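Local coordinates for probable amidase (Thermus thermophilus, PDB 2DC0), which is of unknown function but belongs to the amidase family, with a large mixed beta sheet wrapped in helices, in a two-chain assembly, at residues S171-A176 / G409-G414; S200-H205 / A332-L337; K255-L260 / L352-P357; V284-V289 / G376-F381; R290-R295 / K325-A330. One frame throughout, in Å; residues are numbered along the deposited sequence.

Contact 1. Residues S171-A176 / G409-G414; sequences SIRIPA and GLQVVG
R173, in the first turn of helix 173-179, sends its guanidinium to the amide of Q411 on strand 406-413, and the two side chains cross at about a right angle. Just ahead of the helix, S171 lies beside S147 and S148 of the glycine- and serine-rich stretch, its O accepting a bond from S148 OG. I172 gives its N to D167 OD2 and receives A176 N at its own O, 3.2 Å away, which starts the helix. R173 then leaves toward the strand. Its CG lies beside the backbone N (chi1 -63°) and the chain bends at chi3, bringing NH1 to within 2.8 Å of Q411 NE2. The amide of Q411 is probably turned over in the model, and with it turned back the pair may be a hydrogen bond. The amide end of Q411 lies at the edge of the guanidinium, near its plane. R173 is held more firmly elsewhere, by a salt bridge from NH2 to D167 and a bond from NH1 to T385 O. A buried arginine thus links a helix start beside the family's glycine- and serine-rich signature to the central sheet of the amidase fold.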
# COMPACT_ATOMS: atom_id res chain seq x y z
N SER A 171 14.70 10.79 5.88
CA SER A 171 16.15 10.93 5.87
C SER A 171 16.85 11.47 4.63
O SER A 171 18.05 11.72 4.65
CB SER A 171 16.77 9.61 6.31
OG SER A 171 16.66 9.50 7.72
N ILE A 172 16.11 11.63 3.54
CA ILE A 172 16.67 12.21 2.32
C ILE A 172 16.10 13.63 2.19
O ILE A 172 16.83 14.59 2.01
CB ILE A 172 16.29 11.40 1.05
CG1 ILE A 172 17.24 10.21 0.89
CG2 ILE A 172 16.32 12.28 -0.19
CD1 ILE A 172 16.77 9.13 -0.08
N ARG A 173 14.78 13.74 2.30
CA ARG A 173 14.10 15.02 2.17
C ARG A 173 14.45 16.04 3.26
O ARG A 173 14.65 17.22 2.97
CB ARG A 173 12.59 14.78 2.10
CG ARG A 173 12.21 13.97 0.86
CD ARG A 173 10.84 13.30 1.01
NE ARG A 173 10.89 12.17 1.93
CZ ARG A 173 9.84 11.75 2.63
NH1 ARG A 173 8.67 12.37 2.51
NH2 ARG A 173 9.96 10.71 3.46
N ILE A 174 14.52 15.59 4.52
CA ILE A 174 14.83 16.50 5.62
C ILE A 174 16.21 17.17 5.47
O ILE A 174 16.32 18.39 5.52
CB ILE A 174 14.73 15.76 6.98
CG1 ILE A 174 13.26 15.37 7.22
CG2 ILE A 174 15.23 16.65 8.12
CD1 ILE A 174 13.06 14.33 8.28
N PRO A 175 17.27 16.38 5.27
CA PRO A 175 18.58 17.02 5.11
C PRO A 175 18.66 17.88 3.85
O PRO A 175 19.35 18.90 3.82
CB PRO A 175 19.57 15.85 5.12
CG PRO A 175 18.75 14.70 4.63
CD PRO A 175 17.41 14.91 5.29
N ALA A 176 17.94 17.48 2.80
CA ALA A 176 17.93 18.26 1.57
C ALA A 176 17.33 19.62 1.88
O ALA A 176 17.88 20.65 1.49
CB ALA A 176 17.09 17.55 0.49
N GLY A 409 12.82 23.67 2.54
CA GLY A 409 12.40 22.89 1.39
C GLY A 409 10.92 22.65 1.21
O GLY A 409 10.12 22.81 2.15
N LEU A 410 10.54 22.28 -0.01
CA LEU A 410 9.16 22.00 -0.37
C LEU A 410 9.02 20.55 -0.83
O LEU A 410 9.89 20.02 -1.53
CB LEU A 410 8.71 22.91 -1.52
CG LEU A 410 7.29 22.71 -2.06
CD1 LEU A 410 6.27 23.24 -1.04
CD2 LEU A 410 7.13 23.47 -3.39
N GLN A 411 7.93 19.91 -0.43
CA GLN A 411 7.67 18.53 -0.83
C GLN A 411 6.65 18.49 -1.95
O GLN A 411 5.64 19.19 -1.90
CB GLN A 411 7.13 17.71 0.34
CG GLN A 411 8.15 17.31 1.38
CD GLN A 411 7.56 16.36 2.40
OE1 GLN A 411 6.79 16.77 3.27
NE2 GLN A 411 7.89 15.08 2.29
N VAL A 412 6.93 17.67 -2.95
CA VAL A 412 6.04 17.46 -4.08
C VAL A 412 5.74 15.96 -3.99
O VAL A 412 6.63 15.14 -4.19
CB VAL A 412 6.73 17.76 -5.43
CG1 VAL A 412 5.74 17.56 -6.58
CG2 VAL A 412 7.27 19.20 -5.44
N VAL A 413 4.50 15.62 -3.67
CA VAL A 413 4.07 14.23 -3.49
C VAL A 413 3.19 13.70 -4.61
O VAL A 413 2.16 14.29 -4.92
CB VAL A 413 3.28 14.09 -2.17
CG1 VAL A 413 2.94 12.62 -1.91
CG2 VAL A 413 4.07 14.68 -1.01
N GLY A 414 3.58 12.58 -5.21
CA GLY A 414 2.79 12.01 -6.30
C GLY A 414 2.22 10.64 -5.96
O GLY A 414 2.50 10.09 -4.90

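Contact 2. Residues S200-H205 / A332-L337; sequences SRSTDH and AEREAL
R334 grips S202 end-on with two nitrogens, one on a backbone atom and one on the side chain. The straighter of the two hydrogen bonds runs from R334 NH2 to S202 OG, 3.1 Å at 155°, with OG tilted a little from the guanidinium plane. R334 NH1 gives the other to S202 O, 3.2 Å away, approaching from well above the carbonyl plane. NH1 also makes a weak bond to T203 OG1 and another weak one to L390 O. S202 OG can serve R334 because its first torsion places it between the backbone N and the carbonyl carbon (chi1 69°); its stronger partner is E292 OE2. T203 OG1 gives its own proton back into the loop, to S200 OG at 3.1 Å. Van der Waals contact is slight: S202 CB lies in the guanidinium plane, 3.5 Å from R334 NH2, and L288 of helix 281-296 packs on both S202 and R334. Ionic pairs extend the site across the assembly, where R201 meets D329 and E333 meets R201, each partner belonging to the second subunit. One arginine of the long helix 324-345 thereby holds the loop between sheet strands 182-185 and 206-210 at the subunit interface of this amidase-family fold.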
# COMPACT_ATOMS: atom_id res chain seq x y z
N SER A 200 14.38 -0.22 8.26
CA SER A 200 13.04 -0.79 8.20
C SER A 200 12.90 -1.28 6.76
O SER A 200 12.67 -0.49 5.85
CB SER A 200 11.99 0.28 8.48
OG SER A 200 10.69 -0.21 8.20
N ARG A 201 13.05 -2.59 6.55
CA ARG A 201 12.95 -3.15 5.21
C ARG A 201 11.68 -2.80 4.45
O ARG A 201 11.73 -2.65 3.23
CB ARG A 201 13.11 -4.67 5.26
CG ARG A 201 14.51 -5.15 5.63
CD ARG A 201 14.49 -6.65 5.87
NE ARG A 201 14.00 -7.38 4.70
CZ ARG A 201 13.45 -8.59 4.75
NH1 ARG A 201 13.31 -9.21 5.92
NH2 ARG A 201 13.03 -9.17 3.63
N SER A 202 10.54 -2.68 5.13
CA SER A 202 9.29 -2.38 4.44
C SER A 202 9.02 -0.88 4.32
O SER A 202 7.96 -0.48 3.82
CB SER A 202 8.11 -3.06 5.13
OG SER A 202 7.84 -2.49 6.40
N THR A 203 9.97 -0.06 4.76
CA THR A 203 9.79 1.38 4.70
C THR A 203 11.01 2.12 4.17
O THR A 203 10.91 3.30 3.80
CB THR A 203 9.42 1.93 6.09
OG1 THR A 203 8.35 1.16 6.64
CG2 THR A 203 8.98 3.38 5.99
N ASP A 204 12.17 1.45 4.12
CA ASP A 204 13.40 2.07 3.61
C ASP A 204 13.30 2.40 2.12
O ASP A 204 12.62 1.70 1.37
CB ASP A 204 14.62 1.14 3.76
CG ASP A 204 15.06 0.93 5.20
OD1 ASP A 204 14.65 1.70 6.10
OD2 ASP A 204 15.85 -0.02 5.41
N HIS A 205 14.00 3.45 1.70
CA HIS A 205 14.04 3.89 0.30
C HIS A 205 15.46 4.38 -0.02
O HIS A 205 16.09 5.03 0.81
CB HIS A 205 13.13 5.09 0.04
CG HIS A 205 11.67 4.80 0.12
ND1 HIS A 205 11.02 4.54 1.31
CD2 HIS A 205 10.70 4.84 -0.83
CE1 HIS A 205 9.72 4.43 1.09
NE2 HIS A 205 9.50 4.61 -0.20
N ALA A 332 -1.34 -3.26 10.21
CA ALA A 332 -2.74 -3.09 9.84
C ALA A 332 -3.10 -1.60 9.81
O ALA A 332 -3.85 -1.16 8.94
CB ALA A 332 -3.65 -3.84 10.84
N GLU A 333 -2.59 -0.84 10.76
CA GLU A 333 -2.87 0.59 10.82
C GLU A 333 -2.29 1.30 9.60
O GLU A 333 -2.86 2.29 9.12
CB GLU A 333 -2.31 1.21 12.10
CG GLU A 333 -3.02 0.78 13.38
CD GLU A 333 -4.53 1.02 13.32
OE1 GLU A 333 -4.95 2.13 12.92
OE2 GLU A 333 -5.30 0.10 13.68
N ARG A 334 -1.16 0.81 9.09
CA ARG A 334 -0.56 1.42 7.91
C ARG A 334 -1.47 1.21 6.71
O ARG A 334 -1.69 2.12 5.92
CB ARG A 334 0.82 0.83 7.60
CG ARG A 334 1.30 1.19 6.19
CD ARG A 334 2.80 1.02 5.99
NE ARG A 334 3.24 -0.37 6.01
CZ ARG A 334 4.51 -0.74 5.87
NH1 ARG A 334 5.45 0.18 5.68
NH2 ARG A 334 4.84 -2.02 5.91
N GLU A 335 -1.99 -0.01 6.56
CA GLU A 335 -2.86 -0.28 5.43
C GLU A 335 -4.13 0.57 5.52
O GLU A 335 -4.64 1.03 4.50
CB GLU A 335 -3.21 -1.78 5.37
CG GLU A 335 -2.00 -2.66 5.01
CD GLU A 335 -1.20 -2.10 3.84
OE1 GLU A 335 -1.79 -1.87 2.75
OE2 GLU A 335 0.03 -1.87 4.00
N ALA A 336 -4.61 0.79 6.73
CA ALA A 336 -5.81 1.60 6.93
C ALA A 336 -5.63 3.05 6.46
O ALA A 336 -6.60 3.71 6.11
CB ALA A 336 -6.22 1.58 8.40
N LEU A 337 -4.39 3.53 6.44
CA LEU A 337 -4.12 4.91 6.02
C LEU A 337 -3.93 5.06 4.52
O LEU A 337 -4.05 6.17 3.98
CB LEU A 337 -2.86 5.42 6.72
CG LEU A 337 -2.93 5.56 8.25
CD1 LEU A 337 -1.53 5.76 8.81
CD2 LEU A 337 -3.84 6.72 8.61

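Contact 3. Residues K255-L260 / L352-P357; sequences KAFTRL and LLPVQP
F257, which packs on L352, L353 and P354, rides on a helical turn whose shortest polar bond runs from R259 N to K255 O, 3.0 Å; no polar bond joins the two segments, and most of what meets is carbon. This is alpha/beta layering: helix 251-263 is the helix of a beta-alpha-beta crossover from strand 237-240 to its parallel neighbour 270-273, and it packs on the sheet. The axes of 255-260 and 352-354 run nearly antiparallel, 156° between their directions, and pass 9.2 Å apart, a gap that the ring of F257 bridges. With CG opposite the backbone N (chi1 -175°), the ring reaches out from the helix to the strand. P354 lies over one face, the two side chains crossing at about a right angle, and P354 CG comes within 3.8 Å of F257 CG. The far end of the phenyl group reaches the strand backbone, F257 CZ standing 3.8 Å from L353 CA. F257 CZ is also 3.5 Å from L352 O, an oxygen that is buried here and has no polar partner in the model. L352 CB, and L410 of the adjoining strand 406-413, add to the same apolar layer, while L353 turns its CB away from the helix. Over the middle of the F257 ring sits P354 CD, a CH-pi contact 3.8 Å from the centroid and only 8° off the ring normal.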
# COMPACT_ATOMS: atom_id res chain seq x y z
N LYS A 255 4.11 31.34 6.52
CA LYS A 255 4.02 32.53 5.67
C LYS A 255 4.65 32.30 4.31
O LYS A 255 4.10 32.70 3.28
CB LYS A 255 4.69 33.72 6.38
CG LYS A 255 3.92 34.16 7.63
CD LYS A 255 4.75 35.06 8.55
CE LYS A 255 5.11 36.38 7.90
NZ LYS A 255 5.84 37.25 8.88
N ALA A 256 5.81 31.64 4.28
CA ALA A 256 6.47 31.37 3.01
C ALA A 256 5.61 30.44 2.15
O ALA A 256 5.45 30.66 0.96
CB ALA A 256 7.84 30.73 3.25
N PHE A 257 5.05 29.41 2.77
CA PHE A 257 4.22 28.47 2.04
C PHE A 257 2.97 29.15 1.48
O PHE A 257 2.58 28.91 0.33
CB PHE A 257 3.82 27.30 2.95
CG PHE A 257 3.07 26.21 2.25
CD1 PHE A 257 3.62 25.56 1.15
CD2 PHE A 257 1.82 25.80 2.71
CE1 PHE A 257 2.94 24.52 0.52
CE2 PHE A 257 1.14 24.77 2.09
CZ PHE A 257 1.69 24.12 0.99
N THR A 258 2.35 30.00 2.30
CA THR A 258 1.16 30.73 1.89
C THR A 258 1.46 31.62 0.69
O THR A 258 0.65 31.74 -0.22
CB THR A 258 0.61 31.59 3.06
OG1 THR A 258 0.17 30.74 4.13
CG2 THR A 258 -0.56 32.45 2.60
N ARG A 259 2.63 32.25 0.71
CA ARG A 259 3.05 33.13 -0.39
C ARG A 259 3.10 32.33 -1.69
O ARG A 259 2.64 32.79 -2.74
CB ARG A 259 4.44 33.71 -0.10
CG ARG A 259 5.09 34.42 -1.28
CD ARG A 259 6.53 34.81 -0.97
NE ARG A 259 7.21 35.39 -2.12
CZ ARG A 259 8.49 35.72 -2.14
NH1 ARG A 259 9.25 35.54 -1.07
NH2 ARG A 259 9.03 36.25 -3.24
N LEU A 260 3.68 31.14 -1.62
CA LEU A 260 3.77 30.27 -2.78
C LEU A 260 2.37 29.95 -3.29
O LEU A 260 2.10 30.00 -4.49
CB LEU A 260 4.49 28.97 -2.43
CG LEU A 260 4.50 27.90 -3.53
CD1 LEU A 260 5.22 28.45 -4.76
CD2 LEU A 260 5.18 26.63 -3.03
N LEU A 352 1.38 19.36 -2.32
CA LEU A 352 2.45 20.29 -1.98
C LEU A 352 2.35 20.58 -0.49
O LEU A 352 1.26 20.77 0.03
CB LEU A 352 2.31 21.61 -2.74
CG LEU A 352 2.56 21.67 -4.24
CD1 LEU A 352 2.53 23.13 -4.70
CD2 LEU A 352 3.92 21.04 -4.55
N LEU A 353 3.50 20.62 0.18
CA LEU A 353 3.57 20.93 1.60
C LEU A 353 5.04 21.09 1.96
O LEU A 353 5.90 20.44 1.36
CB LEU A 353 2.95 19.82 2.46
CG LEU A 353 3.63 18.44 2.42
CD1 LEU A 353 3.42 17.72 3.76
CD2 LEU A 353 3.05 17.63 1.28
N PRO A 354 5.36 21.94 2.93
CA PRO A 354 6.76 22.12 3.32
C PRO A 354 7.37 20.79 3.75
O PRO A 354 6.66 19.88 4.18
CB PRO A 354 6.68 23.11 4.48
CG PRO A 354 5.46 23.90 4.16
CD PRO A 354 4.49 22.83 3.72
N VAL A 355 8.69 20.68 3.64
CA VAL A 355 9.37 19.46 4.03
C VAL A 355 9.81 19.59 5.49
O VAL A 355 10.18 18.60 6.13
CB VAL A 355 10.62 19.21 3.15
CG1 VAL A 355 11.74 20.15 3.55
CG2 VAL A 355 11.05 17.76 3.28
N GLN A 356 9.73 20.81 6.02
CA GLN A 356 10.12 21.12 7.39
C GLN A 356 9.24 22.26 7.92
O GLN A 356 8.77 23.10 7.15
CB GLN A 356 11.59 21.56 7.40
CG GLN A 356 11.84 22.76 6.49
CD GLN A 356 13.30 22.95 6.14
OE1 GLN A 356 14.09 23.46 6.94
NE2 GLN A 356 13.67 22.53 4.94
N PRO A 357 9.01 22.31 9.24
CA PRO A 357 8.18 23.37 9.83
C PRO A 357 8.97 24.63 10.15
O PRO A 357 8.40 25.70 10.35
CB PRO A 357 7.65 22.72 11.09
CG PRO A 357 8.84 21.90 11.54
CD PRO A 357 9.28 21.25 10.23

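Contact 4. Residues V284-V289 / G376-F381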
# COMPACT_ATOMS: atom_id res chain seq x y z
N VAL A 284 2.06 5.17 14.47
CA VAL A 284 2.09 3.99 13.61
C VAL A 284 3.47 3.82 13.00
O VAL A 284 4.07 2.75 13.07
CB VAL A 284 1.05 4.10 12.45
CG1 VAL A 284 1.22 2.94 11.47
CG2 VAL A 284 -0.37 4.09 13.01
N TYR A 285 3.98 4.90 12.40
CA TYR A 285 5.30 4.90 11.78
C TYR A 285 6.37 4.52 12.79
O TYR A 285 7.20 3.63 12.55
CB TYR A 285 5.61 6.29 11.21
CG TYR A 285 7.06 6.46 10.81
CD1 TYR A 285 7.51 6.02 9.56
CD2 TYR A 285 7.99 6.96 11.71
CE1 TYR A 285 8.87 6.07 9.24
CE2 TYR A 285 9.35 7.01 11.40
CZ TYR A 285 9.78 6.56 10.17
OH TYR A 285 11.12 6.54 9.88
N THR A 286 6.36 5.21 13.92
CA THR A 286 7.34 4.97 14.96
C THR A 286 7.42 3.52 15.42
O THR A 286 8.50 2.93 15.46
CB THR A 286 7.07 5.88 16.17
OG1 THR A 286 7.15 7.24 15.75
CG2 THR A 286 8.09 5.63 17.28
N ARG A 287 6.27 2.93 15.76
CA ARG A 287 6.26 1.55 16.22
C ARG A 287 6.70 0.58 15.13
O ARG A 287 7.49 -0.33 15.39
CB ARG A 287 4.86 1.17 16.72
CG ARG A 287 4.37 2.08 17.83
CD ARG A 287 3.13 1.53 18.52
NE ARG A 287 2.70 2.41 19.60
CZ ARG A 287 1.93 2.04 20.62
NH1 ARG A 287 1.49 0.79 20.69
NH2 ARG A 287 1.60 2.91 21.56
N LEU A 288 6.19 0.77 13.92
CA LEU A 288 6.53 -0.12 12.82
C LEU A 288 8.03 -0.11 12.53
O LEU A 288 8.65 -1.17 12.44
CB LEU A 288 5.74 0.28 11.57
CG LEU A 288 5.69 -0.79 10.47
CD1 LEU A 288 4.52 -0.53 9.53
CD2 LEU A 288 7.01 -0.78 9.72
N VAL A 289 8.61 1.08 12.39
CA VAL A 289 10.03 1.21 12.10
C VAL A 289 10.93 0.75 13.26
O VAL A 289 11.89 0.01 13.04
CB VAL A 289 10.37 2.69 11.73
CG1 VAL A 289 11.89 2.91 11.73
CG2 VAL A 289 9.81 3.00 10.33
N GLY A 376 8.22 18.63 20.68
CA GLY A 376 9.49 17.93 20.66
C GLY A 376 10.05 18.00 19.25
O GLY A 376 9.29 17.99 18.28
N HIS A 377 11.37 18.08 19.14
CA HIS A 377 12.07 18.16 17.86
C HIS A 377 11.71 17.05 16.87
O HIS A 377 11.35 17.32 15.73
CB HIS A 377 13.58 18.17 18.10
CG HIS A 377 14.41 18.30 16.85
ND1 HIS A 377 14.51 17.30 15.91
CD2 HIS A 377 15.19 19.31 16.40
CE1 HIS A 377 15.31 17.69 14.94
NE2 HIS A 377 15.74 18.91 15.21
N ARG A 378 11.80 15.80 17.32
CA ARG A 378 11.50 14.67 16.45
C ARG A 378 10.12 14.74 15.82
O ARG A 378 9.99 14.68 14.60
CB ARG A 378 11.65 13.34 17.21
CG ARG A 378 11.31 12.12 16.36
CD ARG A 378 11.78 10.81 17.00
NE ARG A 378 11.57 9.67 16.12
CZ ARG A 378 10.43 8.99 16.02
NH1 ARG A 378 9.38 9.32 16.76
NH2 ARG A 378 10.33 7.97 15.18
N GLU A 379 9.09 14.87 16.65
CA GLU A 379 7.73 14.91 16.14
C GLU A 379 7.49 16.13 15.24
O GLU A 379 6.74 16.04 14.27
CB GLU A 379 6.71 14.88 17.29
CG GLU A 379 5.25 14.86 16.83
CD GLU A 379 4.28 14.37 17.90
OE1 GLU A 379 4.45 14.75 19.08
OE2 GLU A 379 3.35 13.62 17.56
N ALA A 380 8.12 17.25 15.55
CA ALA A 380 7.94 18.44 14.72
C ALA A 380 8.58 18.27 13.34
O ALA A 380 7.99 18.66 12.32
CB ALA A 380 8.52 19.67 15.42
N PHE A 381 9.77 17.67 13.30
CA PHE A 381 10.52 17.49 12.05
C PHE A 381 10.40 16.18 11.29
O PHE A 381 11.02 16.02 10.24
CB PHE A 381 12.01 17.74 12.31
CG PHE A 381 12.36 19.18 12.51
CD1 PHE A 381 12.48 20.03 11.42
CD2 PHE A 381 12.58 19.68 13.79
CE1 PHE A 381 12.83 21.37 11.59
CE2 PHE A 381 12.93 21.01 13.98
CZ PHE A 381 13.06 21.86 12.88
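T286 on helix 281-296 receives the guanidinium of R378, which starts from the short helix 377-382. From its CB, which already points at the opposite helix, the R378 chain runs out almost straight: CG is anti to the backbone N (chi1 178°) and the stem stays extended through CD to NE. At the end chi4, -85°, turns the guanidinium across the line of the stem. R378 CZ comes to 3.7 Å from T286 OG1, and the two terminal nitrogens straddle that oxygen. The better bond is from R378 NH1 to T286 OG1, 3.2 Å at 154°, with the oxygen almost exactly in the guanidinium plane. R378 NH2 adds a weak one to the same T286 OG1, 3.3 Å long. T286 OG1 in turn bonds to Y282 O one turn earlier in its helix, so a single hydroxyl is gripped from three positions; Y282 OH also reaches R378 NH1, weakly. The methyl T286 CG2 lies alongside, 3.9 Å from R378 NH2. That nitrogen further meets the edge of the Y285 ring, 4.0 Å from Y285 CE2, with ring and guanidinium planes moderately inclined. The arginine so spans from helix 377-382, which directly follows strand 373-376 of the small two-stranded sheet, to one flank of helix 281-296, while L288 of that helix packs on helix 324-345.

Contact 5. Residues R290-R295 / K325-A330; sequences RYEAAR and KDYRDA
Y291 and Y327 lie one over the other in an offset stack, the heart of a helix-helix packing between 281-296 and 324-345. The ring centroids are 4.5 Å apart and the planes only 14° from parallel, although the side chains themselves cross at about a right angle. The offset is large: Y327 CB, rather than its ring, sits over the centre of the Y291 ring as a CH-pi contact, 3.6 Å from the centroid. Y291 CD2 in turn hangs over the rim of Y327, 3.3 Å from Y327 CG. In both tyrosines, CG anti to the backbone N (chi1 179° for Y291) carries the ring toward the other helix. The second face of Y291 is covered by R295 NH1, a group fixed in place by G319 O. E292 does not aim its CB at the other helix, but its extended chain brings the carboxylate round to the rim of Y327, where the two planes stand 58° apart and E292 CG is 3.7 Å from Y327 CE1. The other carboxylate oxygen, E292 OE1, is bonded to S200 OG of the neighbouring loop. The Y327 ring meets Y327 of the second subunit with planes nearly perpendicular, placing the stack at the subunit interface. At its tip Y327 OH donates a short hydrogen bond, 2.5 Å, to the anti lone pair of E292 OE2.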
# COMPACT_ATOMS: atom_id res chain seq x y z
N ARG A 290 10.64 1.19 14.48
CA ARG A 290 11.47 0.79 15.62
C ARG A 290 11.44 -0.73 15.81
O ARG A 290 12.46 -1.32 16.17
CB ARG A 290 11.00 1.48 16.89
CG ARG A 290 11.33 2.97 16.89
CD ARG A 290 10.90 3.64 18.18
NE ARG A 290 11.36 5.02 18.23
CZ ARG A 290 11.00 5.88 19.18
NH1 ARG A 290 10.18 5.49 20.15
NH2 ARG A 290 11.46 7.13 19.16
N TYR A 291 10.29 -1.35 15.58
CA TYR A 291 10.18 -2.79 15.72
C TYR A 291 11.11 -3.48 14.73
O TYR A 291 11.89 -4.35 15.12
CB TYR A 291 8.75 -3.27 15.46
CG TYR A 291 8.59 -4.78 15.58
CD1 TYR A 291 8.36 -5.38 16.82
CD2 TYR A 291 8.72 -5.61 14.47
CE1 TYR A 291 8.26 -6.77 16.95
CE2 TYR A 291 8.62 -7.00 14.59
CZ TYR A 291 8.39 -7.57 15.83
OH TYR A 291 8.30 -8.93 15.96
N GLU A 292 11.03 -3.10 13.46
CA GLU A 292 11.87 -3.71 12.43
C GLU A 292 13.35 -3.40 12.65
O GLU A 292 14.20 -4.28 12.50
CB GLU A 292 11.46 -3.26 11.02
CG GLU A 292 10.05 -3.69 10.60
CD GLU A 292 9.75 -3.46 9.11
OE1 GLU A 292 10.54 -2.76 8.43
OE2 GLU A 292 8.72 -3.96 8.62
N ALA A 293 13.65 -2.15 13.01
CA ALA A 293 15.03 -1.74 13.23
C ALA A 293 15.67 -2.48 14.40
O ALA A 293 16.84 -2.87 14.34
CB ALA A 293 15.09 -0.23 13.48
N ALA A 294 14.90 -2.67 15.47
CA ALA A 294 15.42 -3.37 16.63
C ALA A 294 15.77 -4.82 16.30
O ALA A 294 16.75 -5.36 16.82
CB ALA A 294 14.41 -3.32 17.77
N ARG A 295 14.99 -5.46 15.43
CA ARG A 295 15.27 -6.84 15.09
C ARG A 295 16.51 -6.95 14.21
O ARG A 295 17.16 -8.00 14.17
CB ARG A 295 14.05 -7.48 14.43
CG ARG A 295 12.78 -7.43 15.32
CD ARG A 295 13.09 -7.99 16.70
NE ARG A 295 11.98 -7.99 17.66
CZ ARG A 295 11.39 -6.91 18.16
NH1 ARG A 295 11.79 -5.69 17.79
NH2 ARG A 295 10.45 -7.03 19.09
N LYS A 325 2.77 -8.49 18.35
CA LYS A 325 1.37 -8.06 18.32
C LYS A 325 1.33 -6.57 17.97
O LYS A 325 0.51 -6.14 17.16
CB LYS A 325 0.69 -8.30 19.68
CG LYS A 325 -0.73 -7.70 19.80
CD LYS A 325 -1.70 -8.32 18.80
CE LYS A 325 -3.14 -7.88 19.05
NZ LYS A 325 -3.37 -6.42 18.82
N ASP A 326 2.21 -5.79 18.59
CA ASP A 326 2.26 -4.36 18.32
C ASP A 326 2.60 -4.15 16.84
O ASP A 326 2.08 -3.25 16.19
CB ASP A 326 3.32 -3.66 19.18
CG ASP A 326 2.97 -3.68 20.66
OD1 ASP A 326 1.84 -3.26 21.01
OD2 ASP A 326 3.82 -4.10 21.47
N TYR A 327 3.48 -5.00 16.32
CA TYR A 327 3.89 -4.91 14.93
C TYR A 327 2.71 -5.24 14.01
O TYR A 327 2.47 -4.53 13.03
CB TYR A 327 5.06 -5.86 14.68
CG TYR A 327 5.61 -5.82 13.27
CD1 TYR A 327 6.06 -4.63 12.70
CD2 TYR A 327 5.69 -6.99 12.52
CE1 TYR A 327 6.57 -4.61 11.40
CE2 TYR A 327 6.19 -6.97 11.22
CZ TYR A 327 6.63 -5.78 10.67
OH TYR A 327 7.13 -5.78 9.38
N ARG A 328 1.96 -6.29 14.32
CA ARG A 328 0.80 -6.65 13.50
C ARG A 328 -0.19 -5.49 13.45
O ARG A 328 -0.77 -5.21 12.40
CB ARG A 328 0.11 -7.90 14.05
CG ARG A 328 0.83 -9.21 13.71
CD ARG A 328 -0.00 -10.42 14.10
NE ARG A 328 0.12 -10.76 15.51
CZ ARG A 328 -0.85 -10.64 16.41
NH1 ARG A 328 -2.04 -10.18 16.06
NH2 ARG A 328 -0.63 -10.99 17.67
N ASP A 329 -0.39 -4.83 14.59
CA ASP A 329 -1.31 -3.69 14.67
C ASP A 329 -0.78 -2.54 13.82
O ASP A 329 -1.54 -1.88 13.09
CB ASP A 329 -1.47 -3.21 16.12
CG ASP A 329 -2.26 -4.18 16.98
OD1 ASP A 329 -2.98 -5.03 16.42
OD2 ASP A 329 -2.17 -4.09 18.22
N ALA A 330 0.52 -2.28 13.93
CA ALA A 330 1.15 -1.21 13.16
C ALA A 330 0.98 -1.50 11.67
O ALA A 330 0.67 -0.61 10.89
CB ALA A 330 2.63 -1.11 13.51

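In the fold
Contacts 1 and 3 belong to the central sheet, on neighbouring strands 406-413 and 350-354 with centres about 12 Å apart, yet contact 1 is buried near the middle of the chain around a charged arginine while contact 3 is apolar. Contacts 2, 4 and 5 gather round helices 281-296 and 324-345: contacts 4 and 5 share the first, contacts 2 and 5 the second, and E292 joins contact 2 to contact 5. Aromatic stacking dominates contact 5, arginine-to-hydroxyl bonding contacts 2 and 4. Contact 4 is only partly buried; contacts 2 and 5, though buried, also touch the second subunit. Contacts 3 and 5 lie farthest apart, about 33 Å between centres.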